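Local structure of phosphoglycerate oxidoreductase (Rhizobium etli, 4HY3) at residues 124-129 with 344-349. The protein probably acts as an NAD(P)-dependent reductase of 2-oxoacids such as hydroxypyruvate and glyoxylate. Sequence-based numbering, arbitrary orientation.
Sequences VTTGQV and MRCKRA
A short antiparallel beta pairing joins T125 of strand 122-125 to K347 in the short, weakly bonded strand 347-348, outermost within this chain on that side of the mixed sheet. T125 N donates to K347 O at 2.9 Å, in the carbonyl plane and on a lone pair, though the bond is bent to 134° at the hydrogen; K347 N returns a bond to T125 O, whose position is less certain. The hydroxyl OG1 of T125, held between its own backbone N and carbonyl carbon (chi1 44°), adds a weak bond to K347 O. The side chains of T125 and K347 run alongside each other, OG1 lying 3.3 Å from K347 CB. In the fold of D-2-hydroxyacid dehydrogenases, two Rossmann-like domains, the C-terminal segment returns after helix 320-338 to the domain that holds the N-terminus, and here it adds an antiparallel edge to parallel strands. V124, on the face opposite T125 and K347, sets CG1 against C346 CB; T126 CG2 lies 3.7 Å from C346 SG, and the C346 side chain also touches M329 of that helix. Cutting V124 back to an alanine would remove both methyl branches and is likely to open a gap beside C346 CB. Farther along, the Q128 amide crosses the R345 guanidinium almost perpendicularly (88°), and its NE2 makes a weak 3.3 Å bond to R345 O. The guanidinium itself forms a salt bridge with E216 of the second subunit.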
loop_
_atom_site.group_PDB
_atom_site.type_symbol
_atom_site.label_atom_id
_atom_site.label_comp_id
_atom_site.label_asym_id
_atom_site.label_seq_id
_atom_site.Cartn_x
_atom_site.Cartn_y
_atom_site.Cartn_z
ATOM N N VAL A 124 3.211 -22.626 -22.163
ATOM C CA VAL A 124 3.011 -21.846 -20.967
ATOM C C VAL A 124 3.570 -22.664 -19.802
ATOM O O VAL A 124 3.653 -23.894 -19.892
ATOM C CB VAL A 124 1.514 -21.470 -20.853
ATOM C CG1 VAL A 124 0.790 -22.287 -19.805
ATOM C CG2 VAL A 124 1.344 -19.999 -20.569
ATOM N N THR A 125 3.992 -21.990 -18.732
ATOM C CA THR A 125 4.619 -22.659 -17.574
ATOM C C THR A 125 4.047 -22.081 -16.321
ATOM O O THR A 125 3.481 -20.998 -16.311
ATOM C CB THR A 125 6.153 -22.455 -17.479
ATOM O OG1 THR A 125 6.453 -21.080 -17.750
ATOM C CG2 THR A 125 6.911 -23.354 -18.462
ATOM N N THR A 126 4.245 -22.796 -15.238
ATOM C CA THR A 126 3.462 -22.562 -14.072
ATOM C C THR A 126 4.362 -22.394 -12.877
ATOM O O THR A 126 3.891 -22.466 -11.740
ATOM C CB THR A 126 2.568 -23.786 -13.841
ATOM O OG1 THR A 126 3.394 -24.968 -13.819
ATOM C CG2 THR A 126 1.535 -23.887 -14.960
ATOM N N GLY A 127 5.652 -22.191 -13.157
ATOM C CA GLY A 127 6.700 -22.077 -12.149
ATOM C C GLY A 127 6.556 -20.934 -11.155
ATOM O O GLY A 127 7.166 -20.959 -10.082
ATOM N N GLN A 128 5.752 -19.923 -11.481
ATOM C CA GLN A 128 5.630 -18.818 -10.545
ATOM C C GLN A 128 4.856 -19.176 -9.285
ATOM O O GLN A 128 4.857 -18.411 -8.322
ATOM C CB GLN A 128 5.126 -17.548 -11.198
ATOM C CG GLN A 128 3.667 -17.573 -11.510
ATOM C CD GLN A 128 3.126 -16.179 -11.551
ATOM O OE1 GLN A 128 3.695 -15.264 -10.943
ATOM N NE2 GLN A 128 2.022 -15.998 -12.272
ATOM N N VAL A 129 4.221 -20.345 -9.284
ATOM C CA VAL A 129 3.600 -20.856 -8.066
ATOM C C VAL A 129 4.595 -21.013 -6.918
ATOM O O VAL A 129 4.216 -21.010 -5.768
ATOM C CB VAL A 129 2.851 -22.193 -8.273
ATOM C CG1 VAL A 129 1.783 -22.053 -9.349
ATOM C CG2 VAL A 129 3.813 -23.351 -8.556
HETATM N N MSE A 344 -2.590 -15.591 -20.178
HETATM C CA MSE A 344 -2.052 -14.499 -19.367
HETATM C C MSE A 344 -1.381 -14.996 -18.138
HETATM O O MSE A 344 -0.409 -14.409 -17.689
HETATM C CB MSE A 344 -3.148 -13.575 -18.836
HETATM C CG MSE A 344 -3.870 -12.706 -19.850
HETATM SE SE MSE A 344 -2.599 -11.744 -21.009
HETATM C CE MSE A 344 -2.083 -10.203 -19.882
ATOM N N ARG A 345 -1.899 -16.085 -17.585
ATOM C CA ARG A 345 -1.661 -16.450 -16.196
ATOM C C ARG A 345 -0.318 -17.136 -15.989
ATOM O O ARG A 345 0.430 -16.791 -15.075
ATOM C CB ARG A 345 -2.828 -17.309 -15.636
ATOM C CG ARG A 345 -2.819 -17.451 -14.117
ATOM C CD ARG A 345 -1.888 -16.393 -13.541
ATOM N NE ARG A 345 -2.201 -16.005 -12.175
ATOM C CZ ARG A 345 -1.568 -15.044 -11.502
ATOM N NH1 ARG A 345 -0.583 -14.354 -12.053
ATOM N NH2 ARG A 345 -1.931 -14.774 -10.270
ATOM N N CYS A 346 -0.043 -18.124 -16.826
ATOM C CA CYS A 346 1.200 -18.859 -16.762
ATOM C C CYS A 346 2.190 -18.152 -17.668
ATOM O O CYS A 346 1.780 -17.407 -18.553
ATOM C CB CYS A 346 0.974 -20.296 -17.248
ATOM S SG CYS A 346 -0.462 -21.199 -16.574
ATOM N N LYS A 347 3.482 -18.398 -17.471
ATOM C CA LYS A 347 4.509 -17.733 -18.260
ATOM C C LYS A 347 4.576 -18.227 -19.721
ATOM O O LYS A 347 4.503 -19.417 -19.982
ATOM C CB LYS A 347 5.869 -17.863 -17.577
ATOM C CG LYS A 347 6.899 -16.919 -18.162
ATOM C CD LYS A 347 8.328 -17.385 -17.952
ATOM C CE LYS A 347 8.954 -16.772 -16.698
ATOM N NZ LYS A 347 10.437 -16.618 -16.840
ATOM N N ARG A 348 4.713 -17.306 -20.670
ATOM C CA ARG A 348 4.947 -17.681 -22.068
ATOM C C ARG A 348 6.444 -17.911 -22.339
ATOM O O ARG A 348 7.274 -17.437 -21.565
ATOM C CB ARG A 348 4.464 -16.556 -22.974
ATOM C CG ARG A 348 3.830 -17.066 -24.230
ATOM C CD ARG A 348 2.367 -16.751 -24.202
ATOM N NE ARG A 348 2.103 -15.733 -25.195
ATOM C CZ ARG A 348 1.087 -14.881 -25.152
ATOM N NH1 ARG A 348 0.216 -14.909 -24.145
ATOM N NH2 ARG A 348 0.947 -13.999 -26.131
ATOM N N ALA A 349 6.775 -18.608 -23.431
ATOM C CA ALA A 349 8.162 -18.792 -23.934
ATOM C C ALA A 349 8.309 -18.312 -25.389
ATOM O O ALA A 349 7.323 -18.381 -26.127
ATOM C CB ALA A 349 8.527 -20.249 -23.863
#